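Local coordinates for putative exported protein (Bacteroides fragilis, PDB 3FZX) that is of unknown function but binds calcium and, as a LolA/LolB-related exported protein, probably handles lipid or lipoprotein, at residues 78-82 / 103-108; 10-14 / 35-39; 91-96 / 130-134; 140-144 / 171-177. All blocks are in the same frame, centred on the assembly; numbering follows the deposited sequence.

Overall arrangement
All four contacts belong to one antiparallel barrel. Interaction 2 brings the segment ahead of the first strand against strand 30-44, and it touches interaction 1, where F10 and F11 pack on F78, M80 and Y108; their centres are about 14 Å apart. Interactions 3 and 4 lie on the same side of the chain's centre, their own centres about 11 Å apart, and are joined by a salt bridge between R130 and E142; interaction 2 is on the opposite side from interaction 4, about 26 Å between centres. The calcium ions are bound by G119, D121 and D122: one lies about 10 Å from the side chain of E171, and one about 13 Å from that of N107.

Interaction 1: 78-82 / 103-108; sequences FSMSM and GDLMNY
The methyl CE of M80 sits over one face of the Y108 ring, 3.8 Å from its centroid, and makes this side of the sheet the tight one. It gets there with CG between backbone N and carbonyl carbon (chi1 69°) and the chain then extended, crossing the tyrosine at about a right angle; SE follows obliquely, a Met-aromatic contact. CB of Y108 meets the edge of the F78 ring at CD2, near its plane. CG of M82 packs on CB of M106, and F11 packs against both F78 and M80. Y108 is buried, and its OH is hydrogen-bonded to E187.

The face carrying S79, S81, L105 and N107 is looser and partly exposed: S79 OG is 4.0 Å from L105 CB, L105 packs on D104 of the second subunit, and the amide of N107 turns off to D125 and E123. Water fills in at both ends, joining F78 N to Y108 O and M82 N to D104 O.

Between the two faces, M80 and M106 form a hydrogen-bonded pair (M106 N to M80 O 2.7 Å), extended by Y108 N to F78 O: neighbouring antiparallel strands of a closed beta barrel, lined by aromatic and methionine side chains (modelled as selenomethionine).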
loop_
_atom_site.group_PDB
_atom_site.type_symbol
_atom_site.label_atom_id
_atom_site.label_comp_id
_atom_site.label_asym_id
_atom_site.label_seq_id
_atom_site.Cartn_x
_atom_site.Cartn_y
_atom_site.Cartn_z
ATOM N N PHE A 78 -2.381 -7.580 -11.582
ATOM C CA PHE A 78 -2.619 -8.071 -10.246
ATOM C C PHE A 78 -1.548 -7.575 -9.303
ATOM O O PHE A 78 -0.368 -7.661 -9.613
ATOM C CB PHE A 78 -2.629 -9.599 -10.211
ATOM C CG PHE A 78 -2.811 -10.156 -8.831
ATOM C CD1 PHE A 78 -4.063 -10.364 -8.322
ATOM C CD2 PHE A 78 -1.712 -10.432 -8.031
ATOM C CE1 PHE A 78 -4.234 -10.852 -7.034
ATOM C CE2 PHE A 78 -1.874 -10.916 -6.741
ATOM C CZ PHE A 78 -3.122 -11.140 -6.253
ATOM N N SER A 79 -1.945 -7.090 -8.127
ATOM C CA SER A 79 -0.974 -6.759 -7.093
ATOM C C SER A 79 -1.518 -7.127 -5.731
ATOM O O SER A 79 -2.715 -7.425 -5.597
ATOM C CB SER A 79 -0.588 -5.274 -7.156
ATOM O OG SER A 79 -1.682 -4.396 -6.911
HETATM N N MSE A 80 -0.644 -7.169 -4.724
HETATM C CA MSE A 80 -1.082 -7.459 -3.369
HETATM C C MSE A 80 -0.102 -7.016 -2.297
HETATM O O MSE A 80 1.070 -6.752 -2.561
HETATM C CB MSE A 80 -1.420 -8.953 -3.179
HETATM C CG MSE A 80 -0.223 -9.890 -3.231
HETATM SE SE MSE A 80 -0.808 -11.797 -2.944
HETATM C CE MSE A 80 0.786 -12.622 -3.755
ATOM N N SER A 81 -0.622 -6.938 -1.079
ATOM C CA SER A 81 0.175 -6.699 0.115
ATOM C C SER A 81 1.291 -7.712 0.243
ATOM O O SER A 81 1.164 -8.866 -0.189
ATOM C CB SER A 81 -0.699 -6.832 1.362
ATOM O OG SER A 81 -1.752 -5.915 1.303
HETATM N N MSE A 82 2.369 -7.285 0.890
HETATM C CA MSE A 82 3.593 -8.069 0.978
HETATM C C MSE A 82 3.646 -8.992 2.205
HETATM O O MSE A 82 4.716 -9.460 2.579
HETATM C CB MSE A 82 4.790 -7.105 0.973
HETATM C CG MSE A 82 5.001 -6.392 -0.343
HETATM SE SE MSE A 82 6.423 -5.078 -0.109
HETATM C CE MSE A 82 7.959 -6.342 0.076
ATOM N N GLY A 103 3.616 -1.995 3.788
ATOM C CA GLY A 103 4.412 -2.224 2.612
ATOM C C GLY A 103 3.704 -1.725 1.380
ATOM O O GLY A 103 2.560 -1.325 1.433
ATOM N N ASP A 104 4.405 -1.758 0.261
ATOM C CA ASP A 104 3.805 -1.508 -1.037
ATOM C C ASP A 104 2.860 -2.635 -1.398
ATOM O O ASP A 104 2.958 -3.745 -0.849
ATOM C CB ASP A 104 4.898 -1.494 -2.105
ATOM C CG ASP A 104 5.920 -0.416 -1.858
ATOM O OD1 ASP A 104 5.601 0.746 -2.227
ATOM O OD2 ASP A 104 6.990 -0.737 -1.255
ATOM N N LEU A 105 1.934 -2.345 -2.312
ATOM C CA LEU A 105 1.205 -3.405 -2.982
ATOM C C LEU A 105 2.219 -3.816 -4.054
ATOM O O LEU A 105 2.693 -2.979 -4.804
ATOM C CB LEU A 105 -0.099 -2.907 -3.612
ATOM C CG LEU A 105 -1.186 -2.404 -2.679
ATOM C CD1 LEU A 105 -2.356 -1.886 -3.489
ATOM C CD2 LEU A 105 -1.607 -3.523 -1.732
HETATM N N MSE A 106 2.578 -5.088 -4.090
HETATM C CA MSE A 106 3.534 -5.594 -5.049
HETATM C C MSE A 106 2.833 -6.375 -6.179
HETATM O O MSE A 106 1.945 -7.195 -5.928
HETATM C CB MSE A 106 4.511 -6.513 -4.321
HETATM C CG MSE A 106 5.653 -6.969 -5.175
HETATM SE SE MSE A 106 7.151 -7.478 -3.997
HETATM C CE MSE A 106 6.494 -9.122 -3.492
ATOM N N ASN A 107 3.300 -6.164 -7.397
ATOM C CA ASN A 107 2.691 -6.743 -8.593
ATOM C C ASN A 107 3.171 -8.174 -8.890
ATOM O O ASN A 107 4.302 -8.533 -8.564
ATOM C CB ASN A 107 2.950 -5.839 -9.799
ATOM C CG ASN A 107 4.397 -5.919 -10.273
ATOM O OD1 ASN A 107 5.347 -5.761 -9.485
ATOM N ND2 ASN A 107 4.573 -6.230 -11.534
ATOM N N TYR A 108 2.296 -8.991 -9.473
ATOM C CA TYR A 108 2.640 -10.354 -9.851
ATOM C C TYR A 108 2.199 -10.553 -11.280
ATOM O O TYR A 108 1.015 -10.732 -11.535
ATOM C CB TYR A 108 1.982 -11.384 -8.918
ATOM C CG TYR A 108 2.665 -11.439 -7.590
ATOM C CD1 TYR A 108 2.425 -10.467 -6.617
ATOM C CD2 TYR A 108 3.607 -12.424 -7.323
ATOM C CE1 TYR A 108 3.093 -10.487 -5.402
ATOM C CE2 TYR A 108 4.276 -12.460 -6.119
ATOM C CZ TYR A 108 4.027 -11.487 -5.157
ATOM O OH TYR A 108 4.704 -11.525 -3.954
HETATM O O HOH W 1 -0.700 -9.354 -13.049
HETATM O O HOH W 2 2.619 -4.660 1.406
#

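Interaction 2: 10-14 / 35-39; sequences FFPNQ and VYRVD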
loop_
_atom_site.group_PDB
_atom_site.type_symbol
_atom_site.label_atom_id
_atom_site.label_comp_id
_atom_site.label_asym_id
_atom_site.label_seq_id
_atom_site.Cartn_x
_atom_site.Cartn_y
_atom_site.Cartn_z
ATOM N N PHE A 10 -3.944 -13.880 -8.532
ATOM C CA PHE A 10 -3.031 -14.763 -7.789
ATOM C C PHE A 10 -3.243 -14.744 -6.285
ATOM O O PHE A 10 -2.352 -14.391 -5.545
ATOM C CB PHE A 10 -1.594 -14.358 -8.137
ATOM C CG PHE A 10 -1.307 -14.509 -9.580
ATOM C CD1 PHE A 10 -1.295 -15.780 -10.150
ATOM C CD2 PHE A 10 -1.160 -13.405 -10.401
ATOM C CE1 PHE A 10 -1.068 -15.953 -11.501
ATOM C CE2 PHE A 10 -0.942 -13.567 -11.754
ATOM C CZ PHE A 10 -0.889 -14.851 -12.308
ATOM N N PHE A 11 -4.441 -15.132 -5.854
ATOM C CA PHE A 11 -4.835 -15.124 -4.445
ATOM C C PHE A 11 -6.238 -15.734 -4.355
ATOM O O PHE A 11 -7.009 -15.639 -5.296
ATOM C CB PHE A 11 -4.861 -13.673 -3.877
ATOM C CG PHE A 11 -4.864 -13.615 -2.373
ATOM C CD1 PHE A 11 -3.685 -13.863 -1.655
ATOM C CD2 PHE A 11 -6.015 -13.315 -1.673
ATOM C CE1 PHE A 11 -3.666 -13.831 -0.268
ATOM C CE2 PHE A 11 -6.013 -13.254 -0.264
ATOM C CZ PHE A 11 -4.848 -13.530 0.439
ATOM N N PRO A 12 -6.583 -16.384 -3.240
ATOM C CA PRO A 12 -7.959 -16.868 -3.180
ATOM C C PRO A 12 -8.966 -15.731 -3.289
ATOM O O PRO A 12 -8.706 -14.623 -2.830
ATOM C CB PRO A 12 -8.040 -17.515 -1.803
ATOM C CG PRO A 12 -6.908 -16.937 -1.051
ATOM C CD PRO A 12 -5.827 -16.811 -2.057
ATOM N N ASN A 13 -10.101 -16.012 -3.911
ATOM C CA ASN A 13 -11.101 -15.006 -4.116
ATOM C C ASN A 13 -12.556 -15.401 -3.832
ATOM O O ASN A 13 -13.433 -14.617 -4.096
ATOM C CB ASN A 13 -10.904 -14.387 -5.514
ATOM C CG ASN A 13 -10.809 -15.408 -6.586
ATOM O OD1 ASN A 13 -11.821 -15.821 -7.093
ATOM N ND2 ASN A 13 -9.585 -15.833 -6.945
ATOM N N GLN A 14 -12.811 -16.575 -3.248
ATOM C CA GLN A 14 -14.172 -16.935 -2.802
ATOM C C GLN A 14 -14.330 -16.566 -1.346
ATOM O O GLN A 14 -13.526 -16.987 -0.530
ATOM C CB GLN A 14 -14.433 -18.444 -2.900
ATOM C CG GLN A 14 -14.112 -19.063 -4.226
ATOM C CD GLN A 14 -14.513 -20.542 -4.317
ATOM O OE1 GLN A 14 -15.079 -21.136 -3.371
ATOM N NE2 GLN A 14 -14.203 -21.146 -5.459
ATOM N N VAL A 35 -2.238 -18.323 8.098
ATOM C CA VAL A 35 -3.605 -18.633 7.664
ATOM C C VAL A 35 -4.241 -17.368 7.111
ATOM O O VAL A 35 -4.267 -16.334 7.801
ATOM C CB VAL A 35 -4.492 -19.126 8.830
ATOM C CG1 VAL A 35 -5.872 -19.538 8.301
ATOM C CG2 VAL A 35 -3.843 -20.280 9.568
ATOM N N TYR A 36 -4.721 -17.442 5.873
ATOM C CA TYR A 36 -5.449 -16.350 5.247
ATOM C C TYR A 36 -6.899 -16.775 5.123
ATOM O O TYR A 36 -7.172 -17.929 4.774
ATOM C CB TYR A 36 -4.935 -16.109 3.832
ATOM C CG TYR A 36 -3.587 -15.474 3.714
ATOM C CD1 TYR A 36 -3.390 -14.144 4.097
ATOM C CD2 TYR A 36 -2.518 -16.160 3.136
ATOM C CE1 TYR A 36 -2.129 -13.512 3.940
ATOM C CE2 TYR A 36 -1.268 -15.552 2.979
ATOM C CZ TYR A 36 -1.074 -14.228 3.383
ATOM O OH TYR A 36 0.168 -13.632 3.219
ATOM N N ARG A 37 -7.827 -15.865 5.391
ATOM C CA ARG A 37 -9.242 -16.113 5.130
ATOM C C ARG A 37 -9.846 -14.934 4.343
ATOM O O ARG A 37 -9.741 -13.766 4.768
ATOM C CB ARG A 37 -10.009 -16.351 6.428
ATOM C CG ARG A 37 -11.492 -16.694 6.202
ATOM C CD ARG A 37 -12.308 -16.828 7.496
ATOM N NE ARG A 37 -12.056 -15.781 8.492
ATOM C CZ ARG A 37 -12.539 -14.534 8.463
ATOM N NH1 ARG A 37 -13.316 -14.102 7.464
ATOM N NH2 ARG A 37 -12.222 -13.702 9.450
ATOM N N VAL A 38 -10.458 -15.248 3.199
ATOM C CA VAL A 38 -11.104 -14.255 2.356
ATOM C C VAL A 38 -12.340 -13.723 3.083
ATOM O O VAL A 38 -13.261 -14.486 3.374
ATOM C CB VAL A 38 -11.532 -14.846 0.996
ATOM C CG1 VAL A 38 -12.363 -13.809 0.201
ATOM C CG2 VAL A 38 -10.316 -15.300 0.193
ATOM N N ASP A 39 -12.326 -12.438 3.414
ATOM C CA ASP A 39 -13.428 -11.779 4.136
ATOM C C ASP A 39 -14.458 -11.260 3.146
ATOM O O ASP A 39 -15.632 -11.524 3.292
ATOM C CB ASP A 39 -12.918 -10.607 4.981
ATOM C CG ASP A 39 -13.925 -10.169 6.067
ATOM O OD1 ASP A 39 -14.193 -10.979 6.975
ATOM O OD2 ASP A 39 -14.430 -9.020 6.045
#
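Y36 is the first residue of strand 35-39 to meet the segment 10-14, and it does so through its ring. F11 points its far edge at the tyrosine face, CZ lying 4.0 Å from Y36 CD1, with centroids 5.3 Å apart and planes at 74°: a T-shaped pair in which F11 supplies the edge and Y36 the face. The phenylalanine reaches across because its CG stands opposite the backbone N (chi1 -163°), which carries the ring toward the strand. P12 CD covers part of one face of F11 while the CZ edge meets Y36. The hydroxyl of Y36 goes on to a hydrogen bond with D84, and M69 of strand 63-74 touches both rings.

R37 then turns to the other side of the strand, where NH1 forms a salt bridge with D39 OD1 (3.3 Å), on the anti lone pair of the carboxylate.

V38 comes back to the contact and has the largest share of it. CG2 rests on P12 CB at 3.8 Å, while CB approaches Q14 O to 3.3 Å; one branched side chain fits against both a proline ring and the backbone carbonyl oxygens of P12 and Q14. N13 ND2 donates to F11 O at 3.1 Å, tying N13 back to the F11 carbonyl, and also bonds N192.

D39 ends the segment facing away, beside K134 of the second subunit. Y36 and V38, alternating side chains of a barrel strand, thus receive the irregular N-terminal segment, apparently against the inner face of the wall of this LolA/LolB-like beta barrel.

Interaction 3: 91-96 / 130-134; sequences ALNMMN and RLYQK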
loop_
_atom_site.group_PDB
_atom_site.type_symbol
_atom_site.label_atom_id
_atom_site.label_comp_id
_atom_site.label_asym_id
_atom_site.label_seq_id
_atom_site.Cartn_x
_atom_site.Cartn_y
_atom_site.Cartn_z
ATOM N N ALA A 91 11.320 -11.666 10.602
ATOM C CA ALA A 91 9.988 -11.114 10.755
ATOM C C ALA A 91 9.164 -11.934 11.744
ATOM O O ALA A 91 8.618 -11.403 12.729
ATOM C CB ALA A 91 9.313 -11.059 9.410
ATOM N N LEU A 92 9.102 -13.242 11.495
ATOM C CA LEU A 92 8.303 -14.139 12.320
ATOM C C LEU A 92 8.704 -14.028 13.780
ATOM O O LEU A 92 7.850 -13.924 14.659
ATOM C CB LEU A 92 8.444 -15.593 11.840
ATOM C CG LEU A 92 7.831 -15.856 10.468
ATOM C CD1 LEU A 92 8.245 -17.245 9.937
ATOM C CD2 LEU A 92 6.294 -15.655 10.589
ATOM N N ASN A 93 10.010 -14.007 14.009
ATOM C CA ASN A 93 10.573 -13.978 15.354
ATOM C C ASN A 93 10.434 -12.666 16.111
ATOM O O ASN A 93 10.658 -12.653 17.300
ATOM C CB ASN A 93 12.046 -14.415 15.319
ATOM C CG ASN A 93 12.206 -15.907 14.981
ATOM O OD1 ASN A 93 11.229 -16.631 14.911
ATOM N ND2 ASN A 93 13.433 -16.355 14.772
HETATM N N MSE A 94 10.063 -11.570 15.465
HETATM C CA MSE A 94 9.890 -10.326 16.213
HETATM C C MSE A 94 8.424 -9.964 16.413
HETATM O O MSE A 94 8.127 -8.969 17.081
HETATM C CB MSE A 94 10.728 -9.177 15.628
HETATM C CG MSE A 94 10.629 -8.903 14.141
HETATM SE SE MSE A 94 9.013 -7.954 13.662
HETATM C CE MSE A 94 9.500 -6.083 14.234
HETATM N N MSE A 95 7.507 -10.784 15.889
HETATM C CA MSE A 95 6.075 -10.450 15.922
HETATM C C MSE A 95 5.396 -10.710 17.251
HETATM O O MSE A 95 5.656 -11.707 17.915
HETATM C CB MSE A 95 5.296 -11.237 14.883
HETATM C CG MSE A 95 5.215 -10.628 13.482
HETATM SE SE MSE A 95 4.558 -12.083 12.319
HETATM C CE MSE A 95 5.183 -11.243 10.656
ATOM N N ASN A 96 4.508 -9.792 17.605
ATOM C CA ASN A 96 3.564 -9.970 18.690
ATOM C C ASN A 96 2.322 -9.114 18.359
ATOM O O ASN A 96 2.265 -8.449 17.305
ATOM C CB ASN A 96 4.197 -9.661 20.057
ATOM C CG ASN A 96 4.828 -8.279 20.122
ATOM O OD1 ASN A 96 4.198 -7.276 19.775
ATOM N ND2 ASN A 96 6.082 -8.221 20.582
ATOM N N ARG A 130 7.975 -2.741 6.141
ATOM C CA ARG A 130 8.508 -2.336 7.440
ATOM C C ARG A 130 7.583 -2.842 8.543
ATOM O O ARG A 130 6.362 -2.726 8.427
ATOM C CB ARG A 130 8.667 -0.812 7.497
ATOM C CG ARG A 130 9.861 -0.325 6.607
ATOM C CD ARG A 130 9.855 1.140 6.430
ATOM N NE ARG A 130 11.082 1.638 5.814
ATOM C CZ ARG A 130 11.331 2.906 5.512
ATOM N NH1 ARG A 130 10.419 3.853 5.720
ATOM N NH2 ARG A 130 12.505 3.237 4.985
ATOM N N LEU A 131 8.171 -3.420 9.598
ATOM C CA LEU A 131 7.419 -3.889 10.755
ATOM C C LEU A 131 7.900 -3.126 11.985
ATOM O O LEU A 131 9.065 -2.749 12.088
ATOM C CB LEU A 131 7.583 -5.401 10.957
ATOM C CG LEU A 131 7.259 -6.264 9.732
ATOM C CD1 LEU A 131 8.468 -6.458 8.842
ATOM C CD2 LEU A 131 6.694 -7.609 10.148
ATOM N N TYR A 132 6.994 -2.854 12.901
ATOM C CA TYR A 132 7.356 -2.117 14.118
ATOM C C TYR A 132 6.367 -2.403 15.206
ATOM O O TYR A 132 5.193 -2.558 14.938
ATOM C CB TYR A 132 7.386 -0.604 13.892
ATOM C CG TYR A 132 6.569 -0.137 12.724
ATOM C CD1 TYR A 132 5.207 0.173 12.837
ATOM C CD2 TYR A 132 7.187 0.000 11.481
ATOM C CE1 TYR A 132 4.496 0.588 11.710
ATOM C CE2 TYR A 132 6.507 0.404 10.370
ATOM C CZ TYR A 132 5.181 0.693 10.467
ATOM O OH TYR A 132 4.630 1.086 9.286
ATOM N N GLN A 133 6.862 -2.471 16.434
ATOM C CA GLN A 133 6.018 -2.629 17.610
ATOM C C GLN A 133 5.629 -1.268 18.197
ATOM O O GLN A 133 6.489 -0.472 18.567
ATOM C CB GLN A 133 6.745 -3.437 18.688
ATOM C CG GLN A 133 5.858 -3.770 19.890
ATOM C CD GLN A 133 6.550 -4.673 20.888
ATOM O OE1 GLN A 133 7.534 -5.346 20.563
ATOM N NE2 GLN A 133 6.041 -4.689 22.118
ATOM N N LYS A 134 4.324 -1.045 18.308
ATOM C CA LYS A 134 3.774 0.124 18.968
ATOM C C LYS A 134 4.096 -0.007 20.454
ATOM O O LYS A 134 3.813 -1.038 21.050
ATOM C CB LYS A 134 2.253 0.193 18.762
ATOM C CG LYS A 134 1.665 1.552 19.120
ATOM C CD LYS A 134 0.155 1.510 19.308
ATOM C CE LYS A 134 -0.363 2.870 19.791
ATOM N NZ LYS A 134 -1.668 2.724 20.496
#
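L131 is directed toward 91-96, and three residues of that segment gather round it from different directions. M94 reaches over from the helix with a chain folded back on itself: CG is wedged between backbone N and carbonyl carbon (chi1 51°), and further bends at chi2 and chi3 bring CE to 3.9 Å from L131 CB, with SE almost as near. M95 starts off away from the strand, yet its extended chain brings the methyl CE to 4.0 Å from L131 CD2. Both selenomethionines run at a slant to the leucine. A91 CB adds a more distant touch on the same CD2 branch, so the leucine's base and one of its methyls meet different partners.

Beyond this apolar patch, N96 and Q133 turn their amides nearly perpendicular, the planes 83° apart. N96 ND2 donates to Q133 OE1 at 3.2 Å along a nearly straight line (173°), but the bond is long and weak. OE1 has a stronger donor in N139 ND2, and N96 OD1 accepts from D98 N, so each amide is fixed mainly by its neighbours.

On the other side of the strand, R130 and Y132 face the second subunit, where E49 meets both. The short helix 89-94 and the residues after it thus pack on strand 127-133, apparently against the inside of the barrel wall, as in the LolA/LolB relatives, where helices lie over the concave face of the sheet.

Interaction 4: 140-144 / 171-177; sequences RAEIS and EMNIWTP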
loop_
_atom_site.group_PDB
_atom_site.type_symbol
_atom_site.label_atom_id
_atom_site.label_comp_id
_atom_site.label_asym_id
_atom_site.label_seq_id
_atom_site.Cartn_x
_atom_site.Cartn_y
_atom_site.Cartn_z
ATOM N N ARG A 140 11.807 -3.194 15.668
ATOM C CA ARG A 140 11.356 -2.948 14.305
ATOM C C ARG A 140 12.259 -3.614 13.270
ATOM O O ARG A 140 13.378 -4.025 13.580
ATOM C CB ARG A 140 11.287 -1.453 14.038
ATOM C CG ARG A 140 12.576 -0.719 14.098
ATOM C CD ARG A 140 12.309 0.765 14.005
ATOM N NE ARG A 140 13.539 1.531 13.831
ATOM C CZ ARG A 140 14.428 1.783 14.799
ATOM N NH1 ARG A 140 14.289 1.307 16.033
ATOM N NH2 ARG A 140 15.491 2.487 14.520
ATOM N N ALA A 141 11.781 -3.671 12.032
ATOM C CA ALA A 141 12.509 -4.323 10.960
ATOM C C ALA A 141 12.093 -3.744 9.618
ATOM O O ALA A 141 10.987 -3.236 9.486
ATOM C CB ALA A 141 12.211 -5.833 10.997
ATOM N N GLU A 142 12.984 -3.839 8.637
ATOM C CA GLU A 142 12.690 -3.505 7.246
ATOM C C GLU A 142 13.117 -4.651 6.325
ATOM O O GLU A 142 14.267 -5.131 6.418
ATOM C CB GLU A 142 13.419 -2.251 6.831
ATOM C CG GLU A 142 13.188 -1.847 5.366
ATOM C CD GLU A 142 13.944 -0.585 4.987
ATOM O OE1 GLU A 142 13.454 0.528 5.228
ATOM O OE2 GLU A 142 15.038 -0.699 4.419
ATOM N N ILE A 143 12.204 -5.091 5.453
ATOM C CA ILE A 143 12.527 -6.122 4.440
ATOM C C ILE A 143 12.360 -5.530 3.039
ATOM O O ILE A 143 11.240 -5.208 2.615
ATOM C CB ILE A 143 11.664 -7.396 4.545
ATOM C CG1 ILE A 143 11.738 -8.020 5.951
ATOM C CG2 ILE A 143 12.173 -8.463 3.523
ATOM C CD1 ILE A 143 10.659 -9.079 6.221
ATOM N N SER A 144 13.468 -5.374 2.337
ATOM C CA SER A 144 13.454 -4.826 0.989
ATOM C C SER A 144 13.610 -5.957 -0.012
ATOM O O SER A 144 14.556 -6.738 0.088
ATOM C CB SER A 144 14.593 -3.834 0.821
ATOM O OG SER A 144 14.345 -3.017 -0.310
ATOM N N GLU A 171 16.217 -10.728 -4.832
ATOM C CA GLU A 171 17.167 -10.412 -3.802
ATOM C C GLU A 171 16.453 -9.732 -2.666
ATOM O O GLU A 171 15.340 -9.204 -2.838
ATOM C CB GLU A 171 18.262 -9.537 -4.363
ATOM C CG GLU A 171 18.972 -10.238 -5.534
ATOM C CD GLU A 171 20.333 -9.692 -5.773
ATOM O OE1 GLU A 171 21.189 -9.932 -4.907
ATOM O OE2 GLU A 171 20.549 -9.015 -6.802
HETATM N N MSE A 172 17.046 -9.801 -1.482
HETATM C CA MSE A 172 16.505 -9.048 -0.354
HETATM C C MSE A 172 17.539 -8.575 0.675
HETATM O O MSE A 172 18.620 -9.146 0.800
HETATM C CB MSE A 172 15.334 -9.782 0.327
HETATM C CG MSE A 172 15.688 -10.598 1.525
HETATM SE SE MSE A 172 16.243 -12.322 0.976
HETATM C CE MSE A 172 14.683 -13.386 1.490
ATOM N N ASN A 173 17.182 -7.467 1.324
ATOM C CA ASN A 173 17.948 -6.891 2.418
ATOM C C ASN A 173 17.010 -6.838 3.612
ATOM O O ASN A 173 15.864 -6.387 3.492
ATOM C CB ASN A 173 18.450 -5.489 2.064
ATOM C CG ASN A 173 19.518 -5.507 0.979
ATOM O OD1 ASN A 173 20.012 -6.568 0.589
ATOM N ND2 ASN A 173 19.880 -4.331 0.492
ATOM N N ILE A 174 17.479 -7.347 4.748
ATOM C CA ILE A 174 16.699 -7.359 5.983
ATOM C C ILE A 174 17.498 -6.615 7.046
ATOM O O ILE A 174 18.614 -7.007 7.367
ATOM C CB ILE A 174 16.471 -8.771 6.473
ATOM C CG1 ILE A 174 15.777 -9.599 5.391
ATOM C CG2 ILE A 174 15.714 -8.737 7.815
ATOM C CD1 ILE A 174 16.036 -11.089 5.510
ATOM N N TRP A 175 16.942 -5.533 7.564
ATOM C CA TRP A 175 17.594 -4.740 8.572
ATOM C C TRP A 175 16.750 -4.699 9.827
ATOM O O TRP A 175 15.541 -4.567 9.748
ATOM C CB TRP A 175 17.763 -3.339 8.061
ATOM C CG TRP A 175 18.402 -2.440 9.079
ATOM C CD1 TRP A 175 19.722 -2.244 9.251
ATOM C CD2 TRP A 175 17.741 -1.640 10.078
ATOM N NE1 TRP A 175 19.943 -1.378 10.277
ATOM C CE2 TRP A 175 18.747 -0.991 10.815
ATOM C CE3 TRP A 175 16.400 -1.426 10.427
ATOM C CZ2 TRP A 175 18.464 -0.105 11.880
ATOM C CZ3 TRP A 175 16.111 -0.557 11.491
ATOM C CH2 TRP A 175 17.141 0.084 12.210
ATOM N N THR A 176 17.392 -4.870 10.974
ATOM C CA THR A 176 16.821 -4.552 12.289
ATOM C C THR A 176 17.912 -3.724 12.949
ATOM O O THR A 176 19.027 -3.661 12.429
ATOM C CB THR A 176 16.573 -5.778 13.194
ATOM O OG1 THR A 176 17.836 -6.317 13.632
ATOM C CG2 THR A 176 15.768 -6.815 12.488
ATOM N N PRO A 177 17.591 -3.058 14.077
ATOM C CA PRO A 177 18.641 -2.326 14.798
ATOM C C PRO A 177 19.801 -3.216 15.263
ATOM O O PRO A 177 20.872 -2.700 15.483
ATOM C CB PRO A 177 17.901 -1.750 16.008
ATOM C CG PRO A 177 16.470 -1.674 15.554
ATOM C CD PRO A 177 16.264 -2.852 14.688
#
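Strands 140-144 and 171-175 run antiparallel at 172°, their axes 4.7 Å apart, with E142 and W175 and then S144 and N173 as hydrogen-bonded pairs. E142 N to W175 O and W175 N to E142 O are both 2.9 Å; S144 N to N173 O is 2.8 Å and nearly straight at 172°.

Between these pairs, I143 and I174 sit side by side on the face that looks toward F88 and helix 89-94, with CG2 of I143 4.2 Å from CG1 of I174. A141 CB continues this side, touching CG2 of T176.

The opposite face is more polar and turns to the partner subunit. R140 runs extended from CG to NE and brings its guanidinium to W175 and to P177 just beyond the strand: P177 CG lies over one face, 3.7 Å from NH1, while NH2 meets the edge of the W175 ring at CH2, 3.7 Å away and in the ring plane. Guanidinium and indole planes are 60° apart, and the groups are not stacked. NH1 donates to K137 O and NH2 to E43 O of the second subunit, which fixes the group's rotation. The carboxylate of E142 turns to R130.

W175 also packs on P45 of the second subunit. The two strands are consecutive arms of a long beta hairpin in the barrel wall, apolar inside and contributing to the dimer interface outside.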